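Local coordinates for protein oxidoreductase (Methanosarcina mazei, PDB 3KA7) that binds flavin-adenine dinucleotide and probably works as an oxidoreductase of the flavin-containing amine oxidase family, at residues 10-19 and 409-420; 280-291 and 324-334. One frame throughout, in Å; residues are numbered along the deposited sequence.

Contact 1 of 2, residues 10-19 and 409-420; sequences LGGLLSAARL and VEGVALGVMSVM. With FAD (flavin-adenine dinucleotide), chain B.
Gly-11 turns its bare CA to the methyl CG1 of Val-412, 3.8 Å away, while its amide N hydrogen-bonds FAD O1P at 2.8 Å; a CB here would probably run into that phosphate oxygen. This is the dinucleotide-binding helix that follows the first strand of a Rossmann-type fold, with its amino end at the pyrophosphate. One turn on, Ser-15 OG folds back to Gly-11 O (2.9 Å), which also accepts from Ser-15 N on the opposite face of its carbonyl. The hydroxyl is thereby tied down beside Val-416, whose CG1 comes within 3.5 Å of OG. Near the flavin, Leu-10 CD2 presses tightly against Val-409 CG1 at 3.5 Å, the two side chains crossing at about a right angle. At the far end the selenomethionine Met-420, bent at chi2 and chi3, sets SE 3.7 Å from Arg-18 CG, the two chains sliding past each other in opposite directions, and 3.8 Å from Leu-19 CD2. The axes of 10-19 and 409-420 approach to 9.6 Å at 38°. Phe-68 of helix 64-71 touches both Leu-14 and Val-416, helix 195-208 packs on Leu-13 and Leu-14, and Ile-245 of strand 243-246 meets Ser-15 and Val-419.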
loop_
_atom_site.group_PDB
_atom_site.type_symbol
_atom_site.label_atom_id
_atom_site.label_comp_id
_atom_site.label_asym_id
_atom_site.label_seq_id
_atom_site.Cartn_x
_atom_site.Cartn_y
_atom_site.Cartn_z
ATOM N N LEU A 10 4.789 -1.857 -9.489
ATOM C CA LEU A 10 5.620 -0.737 -9.082
ATOM C C LEU A 10 7.029 -1.197 -8.690
ATOM O O LEU A 10 8.026 -0.587 -9.093
ATOM C CB LEU A 10 4.946 0.020 -7.939
ATOM C CG LEU A 10 5.745 1.186 -7.358
ATOM C CD1 LEU A 10 5.913 2.299 -8.394
ATOM C CD2 LEU A 10 5.052 1.686 -6.109
ATOM N N GLY A 11 7.123 -2.260 -7.899
ATOM C CA GLY A 11 8.431 -2.798 -7.523
ATOM C C GLY A 11 9.311 -3.157 -8.717
ATOM O O GLY A 11 10.502 -2.828 -8.748
ATOM N N GLY A 12 8.732 -3.849 -9.696
ATOM C CA GLY A 12 9.474 -4.272 -10.872
ATOM C C GLY A 12 9.943 -3.104 -11.716
ATOM O O GLY A 12 11.075 -3.108 -12.227
ATOM N N LEU A 13 9.079 -2.099 -11.854
ATOM C CA LEU A 13 9.415 -0.901 -12.635
ATOM C C LEU A 13 10.456 -0.023 -11.937
ATOM O O LEU A 13 11.367 0.497 -12.588
ATOM C CB LEU A 13 8.167 -0.092 -12.957
ATOM C CG LEU A 13 7.161 -0.797 -13.873
ATOM C CD1 LEU A 13 5.887 0.031 -14.002
ATOM C CD2 LEU A 13 7.761 -1.078 -15.238
ATOM N N LEU A 14 10.330 0.143 -10.619
ATOM C CA LEU A 14 11.408 0.782 -9.849
ATOM C C LEU A 14 12.746 0.082 -10.060
ATOM O O LEU A 14 13.781 0.731 -10.275
ATOM C CB LEU A 14 11.075 0.796 -8.354
ATOM C CG LEU A 14 9.902 1.687 -7.936
ATOM C CD1 LEU A 14 9.618 1.448 -6.456
ATOM C CD2 LEU A 14 10.222 3.156 -8.183
ATOM N N SER A 15 12.731 -1.244 -9.978
ATOM C CA SER A 15 13.933 -2.048 -10.207
ATOM C C SER A 15 14.486 -1.853 -11.606
ATOM O O SER A 15 15.693 -1.636 -11.790
ATOM C CB SER A 15 13.617 -3.522 -9.995
ATOM O OG SER A 15 13.276 -3.753 -8.644
ATOM N N ALA A 16 13.605 -1.926 -12.595
ATOM C CA ALA A 16 14.033 -1.785 -13.991
ATOM C C ALA A 16 14.626 -0.405 -14.250
ATOM O O ALA A 16 15.658 -0.275 -14.951
ATOM C CB ALA A 16 12.862 -2.062 -14.937
ATOM N N ALA A 17 13.986 0.625 -13.702
ATOM C CA ALA A 17 14.475 2.003 -13.869
ATOM C C ALA A 17 15.874 2.160 -13.276
ATOM O O ALA A 17 16.779 2.678 -13.942
ATOM C CB ALA A 17 13.510 3.010 -13.255
ATOM N N ARG A 18 16.072 1.693 -12.042
ATOM C CA ARG A 18 17.387 1.806 -11.411
ATOM C C ARG A 18 18.451 0.932 -12.088
ATOM O O ARG A 18 19.585 1.373 -12.290
ATOM C CB ARG A 18 17.312 1.478 -9.913
ATOM C CG ARG A 18 18.664 1.567 -9.201
ATOM C CD ARG A 18 19.088 3.014 -9.022
ATOM N NE ARG A 18 20.509 3.131 -8.698
ATOM C CZ ARG A 18 21.478 3.178 -9.610
ATOM N NH1 ARG A 18 21.184 3.124 -10.907
ATOM N NH2 ARG A 18 22.742 3.284 -9.228
ATOM N N LEU A 19 18.102 -0.303 -12.423
ATOM C CA LEU A 19 19.073 -1.207 -13.052
ATOM C C LEU A 19 19.519 -0.725 -14.432
ATOM O O LEU A 19 20.690 -0.865 -14.801
ATOM C CB LEU A 19 18.526 -2.633 -13.163
ATOM C CG LEU A 19 18.398 -3.376 -11.842
ATOM C CD1 LEU A 19 17.600 -4.650 -12.075
ATOM C CD2 LEU A 19 19.772 -3.673 -11.227
ATOM N N VAL A 409 3.405 1.543 -0.513
ATOM C CA VAL A 409 4.470 1.702 -1.532
ATOM C C VAL A 409 5.787 2.306 -1.031
ATOM O O VAL A 409 6.823 2.143 -1.670
ATOM C CB VAL A 409 4.002 2.407 -2.832
ATOM C CG1 VAL A 409 2.830 1.636 -3.453
ATOM C CG2 VAL A 409 3.635 3.863 -2.575
ATOM N N GLU A 410 5.757 2.987 0.110
ATOM C CA GLU A 410 7.002 3.458 0.710
ATOM C C GLU A 410 7.822 2.230 1.139
ATOM O O GLU A 410 9.042 2.165 0.935
ATOM C CB GLU A 410 6.727 4.396 1.894
ATOM C CG GLU A 410 5.749 5.539 1.607
ATOM C CD GLU A 410 6.243 6.556 0.583
ATOM O OE1 GLU A 410 7.393 6.435 0.093
ATOM O OE2 GLU A 410 5.467 7.490 0.276
ATOM N N GLY A 411 7.137 1.237 1.702
ATOM C CA GLY A 411 7.784 -0.031 2.006
ATOM C C GLY A 411 8.267 -0.744 0.761
ATOM O O GLY A 411 9.332 -1.348 0.762
ATOM N N VAL A 412 7.479 -0.699 -0.312
ATOM C CA VAL A 412 7.911 -1.315 -1.558
ATOM C C VAL A 412 9.212 -0.663 -2.016
ATOM O O VAL A 412 10.175 -1.348 -2.361
ATOM C CB VAL A 412 6.851 -1.170 -2.666
ATOM C CG1 VAL A 412 7.434 -1.609 -4.018
ATOM C CG2 VAL A 412 5.619 -1.983 -2.317
ATOM N N ALA A 413 9.248 0.670 -1.986
ATOM C CA ALA A 413 10.457 1.405 -2.395
ATOM C C ALA A 413 11.683 1.036 -1.541
ATOM O O ALA A 413 12.768 0.775 -2.074
ATOM C CB ALA A 413 10.190 2.907 -2.343
ATOM N N LEU A 414 11.507 1.010 -0.219
ATOM C CA LEU A 414 12.604 0.652 0.689
ATOM C C LEU A 414 13.167 -0.715 0.346
ATOM O O LEU A 414 14.379 -0.908 0.322
ATOM C CB LEU A 414 12.141 0.694 2.146
ATOM C CG LEU A 414 11.889 2.091 2.709
ATOM C CD1 LEU A 414 11.139 2.028 4.044
ATOM C CD2 LEU A 414 13.201 2.854 2.855
ATOM N N GLY A 415 12.281 -1.667 0.072
ATOM C CA GLY A 415 12.716 -3.007 -0.329
ATOM C C GLY A 415 13.527 -3.012 -1.620
ATOM O O GLY A 415 14.564 -3.666 -1.701
ATOM N N VAL A 416 13.067 -2.289 -2.638
ATOM C CA VAL A 416 13.803 -2.234 -3.898
ATOM C C VAL A 416 15.181 -1.622 -3.648
ATOM O O VAL A 416 16.182 -2.126 -4.146
ATOM C CB VAL A 416 13.050 -1.428 -4.990
ATOM C CG1 VAL A 416 13.908 -1.276 -6.240
ATOM C CG2 VAL A 416 11.721 -2.105 -5.336
HETATM N N MSE A 417 15.229 -0.558 -2.845
HETATM C CA MSE A 417 16.511 0.083 -2.521
HETATM C C MSE A 417 17.465 -0.919 -1.875
HETATM O O MSE A 417 18.660 -0.938 -2.170
HETATM C CB MSE A 417 16.300 1.272 -1.584
HETATM C CG MSE A 417 15.593 2.458 -2.221
HETATM SE SE MSE A 417 15.198 3.801 -0.861
HETATM C CE MSE A 417 14.947 5.364 -2.008
ATOM N N SER A 418 16.931 -1.766 -1.001
ATOM C CA SER A 418 17.747 -2.780 -0.326
ATOM C C SER A 418 18.381 -3.761 -1.315
ATOM O O SER A 418 19.575 -4.077 -1.233
ATOM C CB SER A 418 16.905 -3.525 0.714
ATOM O OG SER A 418 17.642 -4.594 1.276
ATOM N N VAL A 419 17.580 -4.232 -2.264
ATOM C CA VAL A 419 18.064 -5.129 -3.303
ATOM C C VAL A 419 19.125 -4.450 -4.159
ATOM O O VAL A 419 20.178 -5.032 -4.443
ATOM C CB VAL A 419 16.911 -5.603 -4.189
ATOM C CG1 VAL A 419 17.425 -6.266 -5.443
ATOM C CG2 VAL A 419 16.005 -6.545 -3.398
HETATM N N MSE A 420 18.843 -3.225 -4.576
HETATM C CA MSE A 420 19.775 -2.487 -5.423
HETATM C C MSE A 420 21.131 -2.346 -4.727
HETATM O O MSE A 420 22.175 -2.489 -5.357
HETATM C CB MSE A 420 19.209 -1.106 -5.751
HETATM C CG MSE A 420 17.897 -1.124 -6.541
HETATM SE SE MSE A 420 18.055 -1.926 -8.305
HETATM C CE MSE A 420 17.194 -3.663 -7.971
HETATM P PA FAD B . 2.126 -5.791 -8.120
HETATM O O1A FAD B . 1.716 -6.991 -7.308
HETATM O O2A FAD B . 1.142 -4.646 -8.177
HETATM O O5B FAD B . 2.457 -6.260 -9.619
HETATM C C5B FAD B . 2.838 -7.607 -9.872
HETATM C C4B FAD B . 2.807 -7.728 -11.398
HETATM O O4B FAD B . 3.262 -8.997 -11.823
HETATM C C3B FAD B . 1.382 -7.551 -11.930
HETATM O O3B FAD B . 1.343 -6.518 -12.903
HETATM C C2B FAD B . 1.050 -8.914 -12.542
HETATM O O2B FAD B . 0.199 -8.825 -13.669
HETATM C C1B FAD B . 2.431 -9.461 -12.884
HETATM N N9A FAD B . 2.531 -10.927 -12.909
HETATM C C8A FAD B . 2.004 -11.858 -12.038
HETATM N N7A FAD B . 2.423 -13.094 -12.435
HETATM C C5A FAD B . 3.204 -12.936 -13.539
HETATM C C6A FAD B . 3.865 -13.836 -14.362
HETATM N N6A FAD B . 3.901 -15.127 -14.047
HETATM N N1A FAD B . 4.591 -13.357 -15.433
HETATM C C2A FAD B . 4.658 -12.006 -15.704
HETATM N N3A FAD B . 3.995 -11.112 -14.890
HETATM C C4A FAD B . 3.282 -11.586 -13.836
HETATM N N1 FAD B . -0.403 1.746 -1.661
HETATM C C2 FAD B . -0.075 3.066 -1.405
HETATM O O2 FAD B . 1.114 3.392 -1.286
HETATM N N3 FAD B . -1.088 4.000 -1.257
HETATM C C4 FAD B . -2.417 3.628 -1.361
HETATM O O4 FAD B . -3.321 4.453 -1.231
HETATM C C4X FAD B . -2.748 2.304 -1.612
HETATM N N5 FAD B . -4.079 1.921 -1.698
HETATM C C5X FAD B . -4.390 0.598 -1.964
HETATM C C6 FAD B . -5.722 0.200 -2.070
HETATM C C7 FAD B . -6.039 -1.123 -2.357
HETATM C C7M FAD B . -7.489 -1.525 -2.462
HETATM C C8 FAD B . -5.012 -2.042 -2.530
HETATM C C8M FAD B . -5.311 -3.482 -2.833
HETATM C C9 FAD B . -3.680 -1.652 -2.414
HETATM C C9A FAD B . -3.365 -0.325 -2.137
HETATM N N10 FAD B . -2.038 0.067 -2.022
HETATM C C10 FAD B . -1.727 1.374 -1.768
HETATM C "C1'" FAD B . -0.923 -0.923 -2.109
HETATM C "C2'" FAD B . -0.315 -0.860 -3.515
HETATM O "O2'" FAD B . -1.360 -0.849 -4.484
HETATM C "C3'" FAD B . 0.594 -2.069 -3.718
HETATM O "O3'" FAD B . 1.430 -2.221 -2.576
HETATM C "C4'" FAD B . 1.497 -2.014 -4.946
HETATM O "O4'" FAD B . 0.789 -1.649 -6.113
HETATM C "C5'" FAD B . 2.051 -3.420 -5.145
HETATM O "O5'" FAD B . 3.106 -3.327 -6.071
HETATM P P FAD B . 4.067 -4.567 -6.315
HETATM O O1P FAD B . 5.461 -4.056 -6.580
HETATM O O2P FAD B . 3.963 -5.599 -5.209
HETATM O O3P FAD B . 3.582 -5.256 -7.686
#

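Contact 2 of 2, residues 280-291 and 324-334; sequences AGIKICLAADEP and GKHLTMCHQYV
Ile-282 and Gln-332 run side by side from an antiparallel hydrogen-bonded pair, Ile-282 N reaching Gln-332 O at 2.9 Å in the carbonyl plane. Here the packing is close, Ile-282 CD1 meeting Val-334 CG2 at 3.6 Å; further along, Leu-286 CD1 lies 4.1 Å from Cys-330 SG. On the other face, Cys-285 SG rests on Met-329 CG (3.8 Å), and Lys-283, its CG anti to the backbone N (chi1 171°), runs alongside the flavin methyl C7M and carries NZ to a hydrogen bond with Gly-52 O. His-331 brings CE1 to 3.8 Å from Gly-281 CA, where a side chain would collide with the imidazole; NE2 bonds Ser-164, whereas buried ND1 has no partner in the model. The strands are neighbours in the mixed sheet beside FAD, flanked by 307-311 and 362-370. Toward 289-291 and 324-325 the contact opens to solvent. Pro-291 CG sits 3.7 Å from His-326 NE2, while ND1 bonds Thr-314 OG1; a water joins Asp-289 O to Gly-324 O. Lys-325 lies alongside Asp-289: CE comes to 3.0 Å from OD1, NZ only to a long salt bridge at 3.7 Å. With an alanine here, the Asp-289 carboxylate would probably lose this distant ammonium partner.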
loop_
_atom_site.group_PDB
_atom_site.type_symbol
_atom_site.label_atom_id
_atom_site.label_comp_id
_atom_site.label_asym_id
_atom_site.label_seq_id
_atom_site.Cartn_x
_atom_site.Cartn_y
_atom_site.Cartn_z
ATOM N N ALA A 280 -6.352 -8.051 3.165
ATOM C CA ALA A 280 -7.511 -7.923 2.272
ATOM C C ALA A 280 -8.298 -6.651 2.563
ATOM O O ALA A 280 -8.238 -6.094 3.669
ATOM C CB ALA A 280 -8.427 -9.137 2.422
ATOM N N GLY A 281 -9.048 -6.189 1.575
ATOM C CA GLY A 281 -9.851 -4.988 1.779
ATOM C C GLY A 281 -10.834 -4.805 0.644
ATOM O O GLY A 281 -10.737 -5.453 -0.399
ATOM N N ILE A 282 -11.785 -3.908 0.860
ATOM C CA ILE A 282 -12.745 -3.544 -0.168
ATOM C C ILE A 282 -12.709 -2.036 -0.386
ATOM O O ILE A 282 -12.712 -1.274 0.568
ATOM C CB ILE A 282 -14.159 -3.946 0.221
ATOM C CG1 ILE A 282 -14.292 -5.466 0.258
ATOM C CG2 ILE A 282 -15.163 -3.328 -0.754
ATOM C CD1 ILE A 282 -15.432 -5.917 1.157
ATOM N N LYS A 283 -12.662 -1.639 -1.654
ATOM C CA LYS A 283 -12.623 -0.244 -2.067
ATOM C C LYS A 283 -13.964 0.105 -2.719
ATOM O O LYS A 283 -14.403 -0.584 -3.642
ATOM C CB LYS A 283 -11.486 -0.053 -3.080
ATOM C CG LYS A 283 -11.469 1.314 -3.754
ATOM C CD LYS A 283 -10.232 1.521 -4.641
ATOM C CE LYS A 283 -9.921 0.303 -5.495
ATOM N NZ LYS A 283 -8.884 0.644 -6.514
ATOM N N ILE A 284 -14.615 1.153 -2.221
ATOM C CA ILE A 284 -15.860 1.633 -2.805
ATOM C C ILE A 284 -15.593 2.987 -3.438
ATOM O O ILE A 284 -15.217 3.928 -2.738
ATOM C CB ILE A 284 -16.978 1.751 -1.745
ATOM C CG1 ILE A 284 -17.249 0.379 -1.109
ATOM C CG2 ILE A 284 -18.256 2.357 -2.367
ATOM C CD1 ILE A 284 -18.261 0.432 0.029
ATOM N N CYS A 285 -15.779 3.084 -4.752
ATOM C CA CYS A 285 -15.543 4.337 -5.485
ATOM C C CYS A 285 -16.875 5.046 -5.711
ATOM O O CYS A 285 -17.824 4.433 -6.184
ATOM C CB CYS A 285 -14.893 4.046 -6.836
ATOM S SG CYS A 285 -13.274 3.202 -6.677
ATOM N N LEU A 286 -16.930 6.330 -5.359
ATOM C CA LEU A 286 -18.163 7.113 -5.479
ATOM C C LEU A 286 -17.994 8.164 -6.554
ATOM O O LEU A 286 -16.948 8.798 -6.645
ATOM C CB LEU A 286 -18.490 7.808 -4.151
ATOM C CG LEU A 286 -18.502 6.930 -2.893
ATOM C CD1 LEU A 286 -18.788 7.770 -1.656
ATOM C CD2 LEU A 286 -19.507 5.774 -3.009
ATOM N N ALA A 287 -19.026 8.334 -7.376
ATOM C CA ALA A 287 -19.063 9.423 -8.328
ATOM C C ALA A 287 -19.845 10.531 -7.629
ATOM O O ALA A 287 -21.059 10.462 -7.535
ATOM C CB ALA A 287 -19.764 8.978 -9.597
ATOM N N ALA A 288 -19.150 11.522 -7.090
ATOM C CA ALA A 288 -19.820 12.527 -6.268
ATOM C C ALA A 288 -20.170 13.772 -7.080
ATOM O O ALA A 288 -19.383 14.208 -7.897
ATOM C CB ALA A 288 -18.949 12.893 -5.068
ATOM N N ASP A 289 -21.350 14.342 -6.829
ATOM C CA ASP A 289 -21.790 15.566 -7.516
ATOM C C ASP A 289 -21.436 16.811 -6.701
ATOM O O ASP A 289 -21.779 17.943 -7.085
ATOM C CB ASP A 289 -23.297 15.526 -7.736
ATOM C CG ASP A 289 -23.732 14.310 -8.499
ATOM O OD1 ASP A 289 -23.558 14.304 -9.729
ATOM O OD2 ASP A 289 -24.234 13.353 -7.867
ATOM N N GLU A 290 -20.752 16.594 -5.581
ATOM C CA GLU A 290 -20.296 17.659 -4.704
ATOM C C GLU A 290 -19.145 17.090 -3.880
ATOM O O GLU A 290 -19.028 15.880 -3.758
ATOM C CB GLU A 290 -21.424 18.091 -3.772
ATOM C CG GLU A 290 -21.906 16.987 -2.824
ATOM C CD GLU A 290 -23.031 17.447 -1.919
ATOM O OE1 GLU A 290 -22.950 18.585 -1.403
ATOM O OE2 GLU A 290 -23.988 16.672 -1.714
ATOM N N PRO A 291 -18.283 17.956 -3.328
ATOM C CA PRO A 291 -17.214 17.442 -2.472
ATOM C C PRO A 291 -17.774 16.684 -1.262
ATOM O O PRO A 291 -18.760 17.110 -0.659
ATOM C CB PRO A 291 -16.479 18.712 -2.023
ATOM C CG PRO A 291 -16.827 19.738 -3.032
ATOM C CD PRO A 291 -18.211 19.417 -3.502
ATOM N N GLY A 324 -17.380 18.792 -13.015
ATOM C CA GLY A 324 -18.434 18.887 -12.005
ATOM C C GLY A 324 -18.634 17.614 -11.199
ATOM O O GLY A 324 -19.697 17.396 -10.603
ATOM N N LYS A 325 -17.625 16.750 -11.196
ATOM C CA LYS A 325 -17.703 15.533 -10.395
ATOM C C LYS A 325 -16.457 15.423 -9.536
ATOM O O LYS A 325 -15.400 15.937 -9.903
ATOM C CB LYS A 325 -17.813 14.288 -11.289
ATOM C CG LYS A 325 -19.110 14.185 -12.094
ATOM C CD LYS A 325 -20.330 14.262 -11.199
ATOM C CE LYS A 325 -21.616 14.323 -12.019
ATOM N NZ LYS A 325 -21.840 13.078 -12.810
ATOM N N HIS A 326 -16.587 14.770 -8.385
ATOM C CA HIS A 326 -15.416 14.387 -7.601
ATOM C C HIS A 326 -15.334 12.864 -7.550
ATOM O O HIS A 326 -16.348 12.171 -7.645
ATOM C CB HIS A 326 -15.478 14.949 -6.175
ATOM C CG HIS A 326 -14.956 16.347 -6.052
ATOM N ND1 HIS A 326 -13.627 16.664 -6.234
ATOM C CD2 HIS A 326 -15.587 17.514 -5.775
ATOM C CE1 HIS A 326 -13.458 17.964 -6.073
ATOM N NE2 HIS A 326 -14.631 18.503 -5.784
ATOM N N LEU A 327 -14.115 12.357 -7.424
ATOM C CA LEU A 327 -13.895 10.931 -7.207
ATOM C C LEU A 327 -13.583 10.746 -5.739
ATOM O O LEU A 327 -12.550 11.212 -5.261
ATOM C CB LEU A 327 -12.717 10.447 -8.046
ATOM C CG LEU A 327 -12.263 8.992 -7.864
ATOM C CD1 LEU A 327 -13.440 7.996 -7.989
ATOM C CD2 LEU A 327 -11.136 8.660 -8.843
ATOM N N THR A 328 -14.475 10.074 -5.032
ATOM C CA THR A 328 -14.298 9.836 -3.606
ATOM C C THR A 328 -14.184 8.332 -3.419
ATOM O O THR A 328 -15.075 7.583 -3.831
ATOM C CB THR A 328 -15.489 10.370 -2.820
ATOM O OG1 THR A 328 -15.711 11.743 -3.174
ATOM C CG2 THR A 328 -15.248 10.253 -1.303
HETATM N N MSE A 329 -13.072 7.899 -2.821
HETATM C CA MSE A 329 -12.803 6.468 -2.639
HETATM C C MSE A 329 -12.696 6.090 -1.164
HETATM O O MSE A 329 -12.018 6.763 -0.390
HETATM C CB MSE A 329 -11.556 6.044 -3.417
HETATM C CG MSE A 329 -11.720 6.237 -4.921
HETATM SE SE MSE A 329 -10.203 5.602 -5.932
HETATM C CE MSE A 329 -8.872 6.825 -5.325
ATOM N N CYS A 330 -13.374 5.005 -0.800
ATOM C CA CYS A 330 -13.471 4.539 0.574
ATOM C C CYS A 330 -12.759 3.201 0.723
ATOM O O CYS A 330 -12.815 2.374 -0.180
ATOM C CB CYS A 330 -14.935 4.323 0.941
ATOM S SG CYS A 330 -16.005 5.736 0.529
ATOM N N HIS A 331 -12.122 2.986 1.867
ATOM C CA HIS A 331 -11.487 1.691 2.148
ATOM C C HIS A 331 -12.048 1.041 3.400
ATOM O O HIS A 331 -12.256 1.705 4.426
ATOM C CB HIS A 331 -9.981 1.821 2.353
ATOM C CG HIS A 331 -9.287 0.493 2.428
ATOM N ND1 HIS A 331 -9.179 -0.347 1.339
ATOM C CD2 HIS A 331 -8.715 -0.160 3.468
ATOM C CE1 HIS A 331 -8.555 -1.457 1.701
ATOM N NE2 HIS A 331 -8.256 -1.365 2.987
ATOM N N GLN A 332 -12.265 -0.265 3.325
ATOM C CA GLN A 332 -12.566 -1.026 4.520
ATOM C C GLN A 332 -11.696 -2.281 4.597
ATOM O O GLN A 332 -11.587 -3.049 3.632
ATOM C CB GLN A 332 -14.059 -1.362 4.596
ATOM C CG GLN A 332 -14.560 -2.257 3.468
ATOM C CD GLN A 332 -16.086 -2.335 3.403
ATOM O OE1 GLN A 332 -16.694 -3.305 3.882
ATOM N NE2 GLN A 332 -16.702 -1.331 2.801
ATOM N N TYR A 333 -11.042 -2.448 5.740
ATOM C CA TYR A 333 -10.341 -3.667 6.092
ATOM C C TYR A 333 -11.294 -4.860 6.015
ATOM O O TYR A 333 -12.438 -4.750 6.430
ATOM C CB TYR A 333 -9.825 -3.519 7.535
ATOM C CG TYR A 333 -9.524 -4.810 8.270
ATOM C CD1 TYR A 333 -8.374 -5.531 7.998
ATOM C CD2 TYR A 333 -10.390 -5.301 9.248
ATOM C CE1 TYR A 333 -8.092 -6.712 8.669
ATOM C CE2 TYR A 333 -10.106 -6.481 9.936
ATOM C CZ TYR A 333 -8.954 -7.176 9.636
ATOM O OH TYR A 333 -8.640 -8.345 10.298
ATOM N N VAL A 334 -10.815 -5.983 5.481
ATOM C CA VAL A 334 -11.546 -7.260 5.538
ATOM C C VAL A 334 -10.672 -8.296 6.238
ATOM O O VAL A 334 -9.537 -8.547 5.820
ATOM C CB VAL A 334 -11.940 -7.777 4.120
ATOM C CG1 VAL A 334 -12.627 -9.138 4.182
ATOM C CG2 VAL A 334 -12.856 -6.786 3.444
HETATM O O HOH W 1 -6.630 -7.823 6.125
HETATM O O HOH W 2 -21.839 18.790 -9.804
#

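Overall arrangement
Contacts 1 and 2 lie on opposite sides of the chain's centre, their own centres 28 Å apart and their nearest atoms about 12 Å apart, with no direct touch. Contact 1 joins helices 10-21 and 408-421, near the two ends of the chain, beside the parallel sheet that includes strands 2-6 and 243-246. Contact 2 falls between these helices in sequence and pairs two adjacent strands of the separate mixed sheet. FAD spans the distance: contact 1 holds its pyrophosphate by a backbone amide, while Lys-283 and Met-329 of contact 2 lie close to the cofactor and to its binding residue Phe-54, respectively. The cofactor therefore bridges the nucleotide-binding part and the mixed-sheet part.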